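Long-range contacts in cytosolic phospholipase A2 delta (Homo sapiens, PDB 5IZ5), which hydrolyses glycerophospholipids at the sn-2 position in a calcium-dependent manner, preferring linoleic acid there, to give a lysophospholipid and a free fatty acid: residues B[124-129]-B[140-145]; B[494-499]-B[623-628]; B[607-612]-B[645-650]; B[701-706]-B[720-725]. The protein carries 3 engineered substitutions. All blocks are in the same frame, centred on the assembly; numbering follows the deposited sequence.

In the fold
Interaction 1 belongs to the N-terminal C2 domain, which associates with membranes once calcium is bound; the other three lie in the catalytic region. Interactions 2 and 3 adjoin, their centres about 16 Å apart, and their segments alternate along the chain: L610 of interaction 3 packs on A499 and F494 of interaction 2, with 3.4 Å between A499 CB and L610 CD2, and F609 meets F494. The C2 hairpin of interaction 1 stands apart, its centre about 34 Å from that of interaction 3. Interaction 4 is the most distant from interaction 1, about 53 Å between centres, and about 25 Å from interaction 2. All four lie away from the nucleophile S365 and the predicted calcium sites.

Interaction 1 (B[124-129]-B[140-145]); sequences LRKTFS and VEFLME
Two adjacent antiparallel strands pair here, 124-129 with 140-145, as a beta hairpin of the N-terminal C2 domain, a beta sandwich. L124 and F142 form one hydrogen-bonded pair and K126 and V140 another, with the non-hydrogen-bonded pair R125-E141 between them. Each hydrogen-bonded pair is closed by two backbone bonds. On the face carrying L124, K126, V140 and F142, V140 and F142 are buried. There the rim of the F142 ring receives K126 CB in its plane, 4.0 Å from CE2, while F128 brings its CZ to the same CE2 at 4.0 Å. V140 CG2 lies in the plane of the F128 ring, at its edge. Y113 of strand 106-114 meets both phenylalanine rings, and E117 takes the K126 ammonium in a salt bridge. On the other face R125 and E141 run side by side. With CG anti to its carbonyl carbon (chi1 -86°) and the chain extended from there, R125 carries its guanidinium alongside the carboxylate, whose plane is turned 37° from it. The resulting salt bridge joins R125 NE to the syn side of E141 OE1 at 3.2 Å, 30° out of the carboxylate plane.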
loop_
_atom_site.group_PDB
_atom_site.type_symbol
_atom_site.label_atom_id
_atom_site.label_comp_id
_atom_site.label_asym_id
_atom_site.label_seq_id
_atom_site.Cartn_x
_atom_site.Cartn_y
_atom_site.Cartn_z
ATOM N N LEU B 124 -2.590 -40.111 -7.184
ATOM C CA LEU B 124 -2.438 -39.869 -5.758
ATOM C C LEU B 124 -3.799 -39.984 -5.075
ATOM O O LEU B 124 -4.730 -39.247 -5.404
ATOM C CB LEU B 124 -1.824 -38.486 -5.524
ATOM C CG LEU B 124 -1.389 -38.144 -4.096
ATOM C CD1 LEU B 124 -0.272 -39.060 -3.616
ATOM C CD2 LEU B 124 -0.949 -36.690 -4.026
ATOM N N ARG B 125 -3.914 -40.933 -4.149
ATOM C CA ARG B 125 -5.121 -41.094 -3.339
ATOM C C ARG B 125 -4.951 -40.366 -2.020
ATOM O O ARG B 125 -3.935 -40.521 -1.343
ATOM C CB ARG B 125 -5.448 -42.574 -3.114
ATOM C CG ARG B 125 -6.281 -43.173 -4.236
ATOM C CD ARG B 125 -6.287 -44.687 -4.214
ATOM N NE ARG B 125 -6.839 -45.223 -5.463
ATOM C CZ ARG B 125 -6.459 -46.361 -6.043
ATOM N NH1 ARG B 125 -5.491 -47.105 -5.516
ATOM N NH2 ARG B 125 -7.040 -46.752 -7.175
ATOM N N LYS B 126 -5.950 -39.557 -1.674
ATOM C CA LYS B 126 -5.890 -38.702 -0.499
ATOM C C LYS B 126 -7.146 -38.860 0.358
ATOM O O LYS B 126 -8.262 -38.921 -0.161
ATOM C CB LYS B 126 -5.722 -37.242 -0.936
ATOM C CG LYS B 126 -4.272 -36.791 -1.071
ATOM C CD LYS B 126 -3.769 -36.218 0.243
ATOM C CE LYS B 126 -2.257 -36.147 0.283
ATOM N NZ LYS B 126 -1.782 -35.251 1.371
ATOM N N THR B 127 -6.946 -38.955 1.671
ATOM C CA THR B 127 -8.030 -38.866 2.640
ATOM C C THR B 127 -7.750 -37.646 3.504
ATOM O O THR B 127 -6.764 -37.616 4.238
ATOM C CB THR B 127 -8.130 -40.132 3.516
ATOM O OG1 THR B 127 -8.499 -41.245 2.697
ATOM C CG2 THR B 127 -9.181 -39.965 4.625
ATOM N N PHE B 128 -8.614 -36.640 3.405
ATOM C CA PHE B 128 -8.426 -35.386 4.130
ATOM C C PHE B 128 -9.188 -35.414 5.451
ATOM O O PHE B 128 -10.355 -35.809 5.477
ATOM C CB PHE B 128 -8.907 -34.213 3.278
ATOM C CG PHE B 128 -8.091 -33.985 2.030
ATOM C CD1 PHE B 128 -6.816 -33.446 2.112
ATOM C CD2 PHE B 128 -8.604 -34.286 0.773
ATOM C CE1 PHE B 128 -6.060 -33.224 0.970
ATOM C CE2 PHE B 128 -7.854 -34.065 -0.376
ATOM C CZ PHE B 128 -6.579 -33.532 -0.277
ATOM N N SER B 129 -8.528 -34.976 6.525
ATOM C CA SER B 129 -9.099 -34.973 7.877
ATOM C C SER B 129 -9.128 -33.568 8.435
ATOM O O SER B 129 -8.191 -32.814 8.221
ATOM C CB SER B 129 -8.277 -35.828 8.836
ATOM O OG SER B 129 -8.469 -35.400 10.178
ATOM N N VAL B 140 -10.492 -38.338 -1.934
ATOM C CA VAL B 140 -10.322 -37.751 -3.260
ATOM C C VAL B 140 -9.148 -38.429 -3.955
ATOM O O VAL B 140 -8.203 -38.868 -3.295
ATOM C CB VAL B 140 -10.031 -36.236 -3.168
ATOM C CG1 VAL B 140 -10.026 -35.593 -4.550
ATOM C CG2 VAL B 140 -11.048 -35.545 -2.268
ATOM N N GLU B 141 -9.204 -38.510 -5.282
ATOM C CA GLU B 141 -8.036 -38.939 -6.062
ATOM C C GLU B 141 -7.645 -37.935 -7.133
ATOM O O GLU B 141 -8.503 -37.326 -7.780
ATOM C CB GLU B 141 -8.165 -40.354 -6.627
ATOM C CG GLU B 141 -9.562 -40.899 -6.847
ATOM C CD GLU B 141 -9.555 -42.372 -7.227
ATOM O OE1 GLU B 141 -8.501 -43.031 -7.095
ATOM O OE2 GLU B 141 -10.610 -42.876 -7.662
ATOM N N PHE B 142 -6.332 -37.778 -7.300
ATOM C CA PHE B 142 -5.760 -36.802 -8.216
ATOM C C PHE B 142 -4.926 -37.490 -9.283
ATOM O O PHE B 142 -4.097 -38.343 -8.972
ATOM C CB PHE B 142 -4.851 -35.837 -7.452
ATOM C CG PHE B 142 -5.552 -35.062 -6.381
ATOM C CD1 PHE B 142 -6.168 -33.858 -6.679
ATOM C CD2 PHE B 142 -5.593 -35.534 -5.073
ATOM C CE1 PHE B 142 -6.813 -33.140 -5.686
ATOM C CE2 PHE B 142 -6.238 -34.823 -4.077
ATOM C CZ PHE B 142 -6.849 -33.623 -4.383
ATOM N N LEU B 143 -5.137 -37.109 -10.540
ATOM C CA LEU B 143 -4.262 -37.553 -11.618
ATOM C C LEU B 143 -3.846 -36.373 -12.475
ATOM O O LEU B 143 -4.687 -35.663 -13.037
ATOM C CB LEU B 143 -4.931 -38.612 -12.494
ATOM C CG LEU B 143 -4.005 -39.177 -13.585
ATOM C CD1 LEU B 143 -2.971 -40.143 -13.010
ATOM C CD2 LEU B 143 -4.804 -39.841 -14.699
ATOM N N MET B 144 -2.535 -36.185 -12.572
ATOM C CA MET B 144 -1.960 -35.136 -13.383
ATOM C C MET B 144 -1.399 -35.754 -14.652
ATOM O O MET B 144 -0.606 -36.696 -14.592
ATOM C CB MET B 144 -0.851 -34.446 -12.605
ATOM C CG MET B 144 -0.333 -33.182 -13.269
ATOM S SD MET B 144 -1.395 -31.759 -12.952
ATOM C CE MET B 144 -0.966 -31.354 -11.252
ATOM N N GLU B 145 -1.809 -35.213 -15.796
ATOM C CA GLU B 145 -1.410 -35.732 -17.085
ATOM C C GLU B 145 -0.935 -34.638 -18.007
ATOM O O GLU B 145 -1.405 -33.505 -17.921
ATOM C CB GLU B 145 -2.588 -36.413 -17.750
ATOM C CG GLU B 145 -2.927 -37.775 -17.188
ATOM C CD GLU B 145 -3.982 -38.496 -18.008
ATOM O OE1 GLU B 145 -4.841 -37.825 -18.616
ATOM O OE2 GLU B 145 -3.947 -39.742 -18.051
#

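Interaction 2 (B[494-499]-B[623-628])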
loop_
_atom_site.group_PDB
_atom_site.type_symbol
_atom_site.label_atom_id
_atom_site.label_comp_id
_atom_site.label_asym_id
_atom_site.label_seq_id
_atom_site.Cartn_x
_atom_site.Cartn_y
_atom_site.Cartn_z
ATOM N N PHE B 494 4.522 -2.368 -3.968
ATOM C CA PHE B 494 4.792 -3.247 -2.856
ATOM C C PHE B 494 6.229 -3.701 -2.904
ATOM O O PHE B 494 6.639 -4.334 -3.877
ATOM C CB PHE B 494 3.904 -4.501 -2.942
ATOM C CG PHE B 494 2.473 -4.264 -2.605
ATOM C CD1 PHE B 494 1.978 -4.655 -1.370
ATOM C CD2 PHE B 494 1.597 -3.699 -3.533
ATOM C CE1 PHE B 494 0.651 -4.461 -1.055
ATOM C CE2 PHE B 494 0.267 -3.500 -3.219
ATOM C CZ PHE B 494 -0.204 -3.882 -1.974
ATOM N N LEU B 495 6.973 -3.423 -1.837
ATOM C CA LEU B 495 8.339 -3.921 -1.705
ATOM C C LEU B 495 8.374 -5.468 -1.690
ATOM O O LEU B 495 9.202 -6.087 -2.343
ATOM C CB LEU B 495 8.997 -3.337 -0.443
ATOM C CG LEU B 495 9.163 -1.808 -0.388
ATOM C CD1 LEU B 495 9.678 -1.356 0.977
ATOM C CD2 LEU B 495 10.076 -1.301 -1.495
ATOM N N LYS B 496 7.437 -6.090 -0.984
ATOM C CA LYS B 496 7.382 -7.555 -0.884
ATOM C C LYS B 496 7.159 -8.276 -2.234
ATOM O O LYS B 496 7.748 -9.333 -2.487
ATOM C CB LYS B 496 6.270 -7.956 0.097
ATOM C CG LYS B 496 6.155 -9.444 0.437
ATOM C CD LYS B 496 4.701 -9.848 0.723
ATOM C CE LYS B 496 4.252 -9.516 2.123
ATOM N NZ LYS B 496 3.025 -10.283 2.457
ATOM N N TYR B 497 6.320 -7.712 -3.100
ATOM C CA TYR B 497 5.924 -8.395 -4.346
ATOM C C TYR B 497 6.686 -7.907 -5.588
ATOM O O TYR B 497 6.541 -8.477 -6.686
ATOM C CB TYR B 497 4.422 -8.237 -4.592
ATOM C CG TYR B 497 3.519 -8.770 -3.502
ATOM C CD1 TYR B 497 3.376 -10.132 -3.289
ATOM C CD2 TYR B 497 2.782 -7.910 -2.711
ATOM C CE1 TYR B 497 2.541 -10.617 -2.291
ATOM C CE2 TYR B 497 1.941 -8.376 -1.721
ATOM C CZ TYR B 497 1.822 -9.734 -1.514
ATOM O OH TYR B 497 0.989 -10.206 -0.531
ATOM N N GLY B 498 7.484 -6.852 -5.425
ATOM C CA GLY B 498 8.238 -6.291 -6.537
ATOM C C GLY B 498 7.343 -5.842 -7.678
ATOM O O GLY B 498 7.605 -6.141 -8.839
ATOM N N ALA B 499 6.294 -5.106 -7.339
ATOM C CA ALA B 499 5.250 -4.762 -8.298
ATOM C C ALA B 499 4.812 -3.328 -8.081
ATOM O O ALA B 499 4.417 -2.955 -6.982
ATOM C CB ALA B 499 4.075 -5.717 -8.153
ATOM N N LYS B 623 14.651 -14.080 -2.413
ATOM C CA LYS B 623 15.354 -13.307 -1.393
ATOM C C LYS B 623 14.541 -12.129 -0.889
ATOM O O LYS B 623 14.463 -11.877 0.310
ATOM C CB LYS B 623 16.670 -12.774 -1.945
ATOM C CG LYS B 623 17.738 -13.834 -2.138
ATOM C CD LYS B 623 18.956 -13.270 -2.857
ATOM C CE LYS B 623 20.111 -14.259 -2.863
ATOM N NZ LYS B 623 21.231 -13.801 -3.736
ATOM N N ASP B 624 13.961 -11.386 -1.819
ATOM C CA ASP B 624 13.231 -10.175 -1.460
ATOM C C ASP B 624 11.852 -10.419 -0.866
ATOM O O ASP B 624 11.440 -9.683 0.020
ATOM C CB ASP B 624 13.129 -9.246 -2.657
ATOM C CG ASP B 624 14.485 -8.884 -3.216
ATOM O OD1 ASP B 624 15.390 -8.569 -2.417
ATOM O OD2 ASP B 624 14.651 -8.926 -4.450
ATOM N N PHE B 625 11.142 -11.447 -1.321
ATOM C CA PHE B 625 9.846 -11.774 -0.732
ATOM C C PHE B 625 10.088 -12.274 0.693
ATOM O O PHE B 625 9.399 -11.879 1.637
ATOM C CB PHE B 625 9.126 -12.861 -1.535
ATOM C CG PHE B 625 7.840 -13.303 -0.910
ATOM C CD1 PHE B 625 6.672 -12.605 -1.152
ATOM C CD2 PHE B 625 7.801 -14.398 -0.050
ATOM C CE1 PHE B 625 5.482 -12.991 -0.564
ATOM C CE2 PHE B 625 6.615 -14.789 0.536
ATOM C CZ PHE B 625 5.454 -14.081 0.285
ATOM N N SER B 626 11.078 -13.153 0.823
ATOM C CA SER B 626 11.463 -13.710 2.134
ATOM C C SER B 626 11.852 -12.619 3.126
ATOM O O SER B 626 11.520 -12.707 4.302
ATOM C CB SER B 626 12.600 -14.730 1.990
ATOM O OG SER B 626 12.115 -15.986 1.552
ATOM N N THR B 627 12.506 -11.570 2.640
ATOM C CA THR B 627 12.888 -10.440 3.491
ATOM C C THR B 627 11.663 -9.815 4.130
ATOM O O THR B 627 11.663 -9.528 5.321
ATOM C CB THR B 627 13.595 -9.350 2.682
ATOM O OG1 THR B 627 14.790 -9.881 2.101
ATOM C CG2 THR B 627 13.948 -8.156 3.548
ATOM N N TRP B 628 10.626 -9.598 3.330
ATOM C CA TRP B 628 9.423 -8.899 3.787
ATOM C C TRP B 628 8.310 -9.826 4.275
ATOM O O TRP B 628 7.302 -9.350 4.782
ATOM C CB TRP B 628 8.918 -7.968 2.683
ATOM C CG TRP B 628 9.957 -6.954 2.331
ATOM C CD1 TRP B 628 10.700 -6.899 1.186
ATOM C CD2 TRP B 628 10.411 -5.879 3.157
ATOM N NE1 TRP B 628 11.571 -5.837 1.240
ATOM C CE2 TRP B 628 11.415 -5.195 2.440
ATOM C CE3 TRP B 628 10.059 -5.419 4.433
ATOM C CZ2 TRP B 628 12.073 -4.078 2.954
ATOM C CZ3 TRP B 628 10.714 -4.302 4.945
ATOM C CH2 TRP B 628 11.709 -3.646 4.204
#
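L495 CB lies over one face of the W628 indole, 4.2 Å from the centroid of its five-membered ring and 19° off the normal, a CH-pi contact. Further out, L495 CD1 reaches W628 CZ2 on the benzo part. T627 CG2 of the same helix lies near the rim of the opposite face, so aliphatic carbons flank the indole on both sides. K496 takes the next place along: its CB touches W628 CB at 3.7 Å, and its chain then runs alongside F625 in the same direction. With CG anti to the backbone N (chi1 -174°) and bends at chi2 and chi3, the lysine lays CD 3.5 Å from F625 CE1. These side chains seat helix 623-628 against the tight turn of a beta hairpin, strands 492-494 and 499-501, in which G498 and A499 both face F494 as a G1 bulge. The same K496 CD also sits 3.6 Å above one face of the Y497 ring, toward its rim, and so touches both aromatics. Y497 CE1 meets F625 at the edge of the phenylalanine ring, CE1 to CE1 4.2 Å. Past these rings K496 NZ forms salt bridges with E483 and D634, and E483 OE1 also hydrogen-bonds Y497 OH.

Interaction 3 (B[607-612]-B[645-650]); sequences PNFLQG and PRLCLV
N608 holds CG opposite its backbone N (chi1 -179°), L647 holds CG opposite its carbonyl carbon (chi1 -57°), and the two side chains cross at about a right angle. The methyl CD2 of L647 thereby comes within 3.5 Å of N608 CG, over one face of the carboxamide, while its other methyl, CD1, reaches F609 CE2 at 4.4 Å. The backbones are joined by a single bridge between P607 and R646, flanked by the hydrogen bond from N608 N to P645 O, 2.9 Å, and by a backbone bond of L647 with S606. The donor N608 N stands 41° out of the carbonyl plane. The loop 607-612, a type I turn from N608 to Q611, is held to the chain leading into strand 649-650 of the mixed catalytic-domain sheet. N608 OD1 accepts L610 N at 2.9 Å from the opposite side of the amide plane, making an Asx turn, and ND2 is bonded to E644 O. Nearer the surface, the extended Q611 side chain crosses P645 obliquely, with CD 3.7 Å from P645 CA. The buried N608 amide therefore has partners at both polar ends, which should restrict its rotation while the leucine methyl packs on its face.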
loop_
_atom_site.group_PDB
_atom_site.type_symbol
_atom_site.label_atom_id
_atom_site.label_comp_id
_atom_site.label_asym_id
_atom_site.label_seq_id
_atom_site.Cartn_x
_atom_site.Cartn_y
_atom_site.Cartn_z
ATOM N N PRO B 607 -8.566 0.554 -5.044
ATOM C CA PRO B 607 -8.473 -0.589 -5.940
ATOM C C PRO B 607 -7.064 -1.161 -5.960
ATOM O O PRO B 607 -6.094 -0.402 -5.972
ATOM C CB PRO B 607 -8.833 0.012 -7.304
ATOM C CG PRO B 607 -9.726 1.159 -6.976
ATOM C CD PRO B 607 -9.147 1.732 -5.712
ATOM N N ASN B 608 -6.965 -2.482 -5.940
ATOM C CA ASN B 608 -5.681 -3.150 -5.891
ATOM C C ASN B 608 -5.084 -3.336 -7.285
ATOM O O ASN B 608 -5.582 -4.134 -8.075
ATOM C CB ASN B 608 -5.846 -4.510 -5.218
ATOM C CG ASN B 608 -4.538 -5.263 -5.103
ATOM O OD1 ASN B 608 -3.455 -4.703 -5.308
ATOM N ND2 ASN B 608 -4.625 -6.525 -4.730
ATOM N N PHE B 609 -4.002 -2.618 -7.573
ATOM C CA PHE B 609 -3.324 -2.747 -8.867
ATOM C C PHE B 609 -2.714 -4.135 -9.115
ATOM O O PHE B 609 -2.383 -4.470 -10.245
ATOM C CB PHE B 609 -2.290 -1.621 -9.092
ATOM C CG PHE B 609 -1.271 -1.465 -7.992
ATOM C CD1 PHE B 609 -0.104 -2.212 -7.990
ATOM C CD2 PHE B 609 -1.457 -0.525 -6.987
ATOM C CE1 PHE B 609 0.843 -2.047 -6.985
ATOM C CE2 PHE B 609 -0.519 -0.367 -5.979
ATOM C CZ PHE B 609 0.629 -1.127 -5.981
ATOM N N LEU B 610 -2.581 -4.944 -8.066
ATOM C CA LEU B 610 -2.135 -6.323 -8.216
ATOM C C LEU B 610 -3.255 -7.315 -8.560
ATOM O O LEU B 610 -2.969 -8.497 -8.772
ATOM C CB LEU B 610 -1.453 -6.794 -6.924
ATOM C CG LEU B 610 -0.282 -5.961 -6.401
ATOM C CD1 LEU B 610 0.359 -6.655 -5.210
ATOM C CD2 LEU B 610 0.758 -5.713 -7.486
ATOM N N GLN B 611 -4.507 -6.854 -8.617
ATOM C CA GLN B 611 -5.655 -7.760 -8.747
ATOM C C GLN B 611 -5.501 -8.802 -9.859
ATOM O O GLN B 611 -5.169 -8.477 -10.997
ATOM C CB GLN B 611 -6.959 -6.984 -8.972
ATOM C CG GLN B 611 -8.181 -7.898 -9.034
ATOM C CD GLN B 611 -9.509 -7.159 -9.118
ATOM O OE1 GLN B 611 -9.568 -5.937 -9.252
ATOM N NE2 GLN B 611 -10.588 -7.916 -9.065
ATOM N N GLY B 612 -5.725 -10.061 -9.511
ATOM C CA GLY B 612 -5.726 -11.135 -10.494
ATOM C C GLY B 612 -4.373 -11.764 -10.759
ATOM O O GLY B 612 -4.310 -12.892 -11.239
ATOM N N PRO B 645 -9.503 -7.581 -4.657
ATOM C CA PRO B 645 -9.873 -6.426 -5.479
ATOM C C PRO B 645 -9.466 -5.085 -4.874
ATOM O O PRO B 645 -9.307 -4.120 -5.617
ATOM C CB PRO B 645 -11.407 -6.500 -5.565
ATOM C CG PRO B 645 -11.797 -7.836 -5.053
ATOM C CD PRO B 645 -10.677 -8.358 -4.209
ATOM N N ARG B 646 -9.268 -5.028 -3.557
ATOM C CA ARG B 646 -8.994 -3.761 -2.888
ATOM C C ARG B 646 -7.862 -3.839 -1.860
ATOM O O ARG B 646 -7.482 -4.911 -1.403
ATOM C CB ARG B 646 -10.263 -3.235 -2.217
ATOM C CG ARG B 646 -11.300 -2.696 -3.197
ATOM C CD ARG B 646 -12.524 -2.104 -2.533
ATOM N NE ARG B 646 -13.020 -2.965 -1.470
ATOM C CZ ARG B 646 -13.764 -4.058 -1.647
ATOM N NH1 ARG B 646 -14.138 -4.460 -2.864
ATOM N NH2 ARG B 646 -14.138 -4.757 -0.585
ATOM N N LEU B 647 -7.329 -2.669 -1.530
ATOM C CA LEU B 647 -6.310 -2.508 -0.504
ATOM C C LEU B 647 -6.913 -1.767 0.672
ATOM O O LEU B 647 -7.960 -1.136 0.544
ATOM C CB LEU B 647 -5.148 -1.683 -1.051
ATOM C CG LEU B 647 -4.486 -2.233 -2.310
ATOM C CD1 LEU B 647 -3.423 -1.252 -2.787
ATOM C CD2 LEU B 647 -3.891 -3.604 -2.046
ATOM N N CYS B 648 -6.259 -1.868 1.824
ATOM C CA CYS B 648 -6.614 -1.066 2.982
ATOM C C CYS B 648 -5.341 -0.424 3.516
ATOM O O CYS B 648 -4.599 -1.035 4.288
ATOM C CB CYS B 648 -7.307 -1.901 4.062
ATOM S SG CYS B 648 -7.857 -0.903 5.468
ATOM N N LEU B 649 -5.110 0.822 3.115
ATOM C CA LEU B 649 -3.847 1.494 3.368
ATOM C C LEU B 649 -3.907 2.349 4.627
ATOM O O LEU B 649 -4.824 3.154 4.822
ATOM C CB LEU B 649 -3.440 2.346 2.162
ATOM C CG LEU B 649 -3.115 1.541 0.898
ATOM C CD1 LEU B 649 -2.863 2.473 -0.269
ATOM C CD2 LEU B 649 -1.909 0.644 1.097
ATOM N N VAL B 650 -2.899 2.166 5.467
ATOM C CA VAL B 650 -2.871 2.719 6.793
ATOM C C VAL B 650 -1.573 3.508 7.020
ATOM O O VAL B 650 -0.556 3.236 6.400
ATOM C CB VAL B 650 -3.108 1.549 7.783
ATOM C CG1 VAL B 650 -2.125 1.532 8.927
ATOM C CG2 VAL B 650 -4.543 1.586 8.272
#

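Interaction 4 (B[701-706]-B[720-725])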
loop_
_atom_site.group_PDB
_atom_site.type_symbol
_atom_site.label_atom_id
_atom_site.label_comp_id
_atom_site.label_asym_id
_atom_site.label_seq_id
_atom_site.Cartn_x
_atom_site.Cartn_y
_atom_site.Cartn_z
ATOM N N PHE B 701 22.260 -3.688 9.477
ATOM C CA PHE B 701 21.916 -2.470 10.167
ATOM C C PHE B 701 22.744 -2.424 11.455
ATOM O O PHE B 701 22.914 -3.459 12.100
ATOM C CB PHE B 701 20.422 -2.501 10.481
ATOM C CG PHE B 701 19.894 -1.202 10.953
ATOM C CD1 PHE B 701 19.475 -0.251 10.045
ATOM C CD2 PHE B 701 19.838 -0.917 12.303
ATOM C CE1 PHE B 701 18.993 0.962 10.476
ATOM C CE2 PHE B 701 19.364 0.291 12.741
ATOM C CZ PHE B 701 18.939 1.231 11.827
ATOM N N PRO B 702 23.280 -1.241 11.829
ATOM C CA PRO B 702 24.139 -1.191 13.018
ATOM C C PRO B 702 23.369 -1.404 14.306
ATOM O O PRO B 702 22.157 -1.192 14.359
ATOM C CB PRO B 702 24.701 0.237 12.998
ATOM C CG PRO B 702 23.681 1.022 12.260
ATOM C CD PRO B 702 23.131 0.089 11.216
ATOM N N ARG B 703 24.089 -1.813 15.339
ATOM C CA ARG B 703 23.511 -1.945 16.660
ATOM C C ARG B 703 23.094 -0.571 17.157
ATOM O O ARG B 703 23.794 0.412 16.940
ATOM C CB ARG B 703 24.514 -2.573 17.630
ATOM C CG ARG B 703 25.087 -3.893 17.152
ATOM C CD ARG B 703 25.685 -4.678 18.286
ATOM N NE ARG B 703 26.140 -5.977 17.803
ATOM C CZ ARG B 703 27.405 -6.333 17.586
ATOM N NH1 ARG B 703 28.416 -5.495 17.808
ATOM N NH2 ARG B 703 27.661 -7.557 17.140
ATOM N N VAL B 704 21.942 -0.514 17.812
ATOM C CA VAL B 704 21.435 0.713 18.407
ATOM C C VAL B 704 21.409 0.465 19.901
ATOM O O VAL B 704 20.406 -0.016 20.450
ATOM C CB VAL B 704 20.034 1.081 17.873
ATOM C CG1 VAL B 704 19.496 2.330 18.551
ATOM C CG2 VAL B 704 20.084 1.297 16.369
ATOM N N GLU B 705 22.535 0.781 20.541
ATOM C CA GLU B 705 22.744 0.502 21.952
ATOM C C GLU B 705 23.158 1.763 22.688
ATOM O O GLU B 705 24.304 1.886 23.111
ATOM C CB GLU B 705 23.808 -0.587 22.114
ATOM C CG GLU B 705 23.330 -1.956 21.658
ATOM C CD GLU B 705 24.460 -2.961 21.453
ATOM O OE1 GLU B 705 25.638 -2.554 21.408
ATOM O OE2 GLU B 705 24.181 -4.171 21.319
ATOM N N PRO B 706 22.218 2.708 22.846
ATOM C CA PRO B 706 22.521 3.877 23.655
ATOM C C PRO B 706 22.782 3.507 25.125
ATOM O O PRO B 706 22.117 2.630 25.671
ATOM C CB PRO B 706 21.257 4.728 23.528
ATOM C CG PRO B 706 20.165 3.762 23.216
ATOM C CD PRO B 706 20.822 2.713 22.366
ATOM N N PHE B 720 25.372 5.788 15.195
ATOM C CA PHE B 720 25.252 4.339 15.259
ATOM C C PHE B 720 25.859 3.766 14.003
ATOM O O PHE B 720 25.342 3.978 12.908
ATOM C CB PHE B 720 23.796 3.923 15.410
ATOM C CG PHE B 720 23.180 4.394 16.696
ATOM C CD1 PHE B 720 23.508 3.780 17.900
ATOM C CD2 PHE B 720 22.294 5.465 16.714
ATOM C CE1 PHE B 720 22.946 4.213 19.090
ATOM C CE2 PHE B 720 21.731 5.904 17.899
ATOM C CZ PHE B 720 22.059 5.279 19.090
ATOM N N SER B 721 26.964 3.051 14.176
ATOM C CA SER B 721 27.750 2.572 13.063
ATOM C C SER B 721 28.589 1.363 13.466
ATOM O O SER B 721 29.148 1.310 14.563
ATOM C CB SER B 721 28.639 3.706 12.546
ATOM O OG SER B 721 29.994 3.333 12.451
ATOM N N ASP B 722 28.676 0.404 12.555
ATOM C CA ASP B 722 29.400 -0.842 12.786
ATOM C C ASP B 722 30.489 -0.951 11.722
ATOM O O ASP B 722 30.246 -1.464 10.631
ATOM C CB ASP B 722 28.448 -2.051 12.753
ATOM C CG ASP B 722 27.723 -2.274 14.076
ATOM O OD1 ASP B 722 27.894 -1.462 15.014
ATOM O OD2 ASP B 722 26.965 -3.268 14.173
ATOM N N PRO B 723 31.699 -0.446 12.027
ATOM C CA PRO B 723 32.775 -0.509 11.031
ATOM C C PRO B 723 33.167 -1.943 10.643
ATOM O O PRO B 723 33.707 -2.159 9.559
ATOM C CB PRO B 723 33.936 0.221 11.717
ATOM C CG PRO B 723 33.645 0.124 13.173
ATOM C CD PRO B 723 32.152 0.175 13.285
ATOM N N ALA B 724 32.887 -2.904 11.522
ATOM C CA ALA B 724 33.095 -4.321 11.222
ATOM C C ALA B 724 32.259 -4.821 10.036
ATOM O O ALA B 724 32.694 -5.717 9.312
ATOM C CB ALA B 724 32.814 -5.164 12.458
ATOM N N CYS B 725 31.069 -4.249 9.842
ATOM C CA CYS B 725 30.223 -4.573 8.684
ATOM C C CYS B 725 30.060 -3.352 7.770
ATOM O O CYS B 725 29.213 -2.499 8.023
ATOM C CB CYS B 725 28.852 -5.082 9.136
ATOM S SG CYS B 725 27.765 -5.572 7.774
#
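F720 lays one face of its ring over V704, whose CG1 is 4.1 Å from the ring centroid and 16° off the normal, a CH-pi contact. The methyl is offset toward the rim and comes closest to CZ. The two side chains cross at about a right angle. V704 presents this methyl because CG1 is anti to its backbone N (chi1 177°). The backbone of 703-706 runs past CD1 and CE1 of the ring: R703 O approaches F720 CD1 at 3.5 Å, and P706 N meets the ring edge near its plane, with P706 CD 4.2 Å from F720 CE1. At the other end P702 packs its ring carbons against the backbone of 720-721, CG 3.5 Å from F720 O. D722 turns its carboxylate toward 702-703, and OD2 accepts a weak hydrogen bond from R703 N at 3.4 Å. The same oxygen lies against R703 CG and above one face of the guanidinium rather than at an N-H, 4.5 Å from R703 NH1, so the attraction between the opposite charges is probably long-range. From D722 the chain makes a type I turn to C725. The contact ties the loop after helix 685-696 to the link between strands 718-720 and 730-734 of the catalytic domain's mixed sheet; P702 packs on L731 and F720 on H733 of strand 730-734, while F684 touches both F720 and P706.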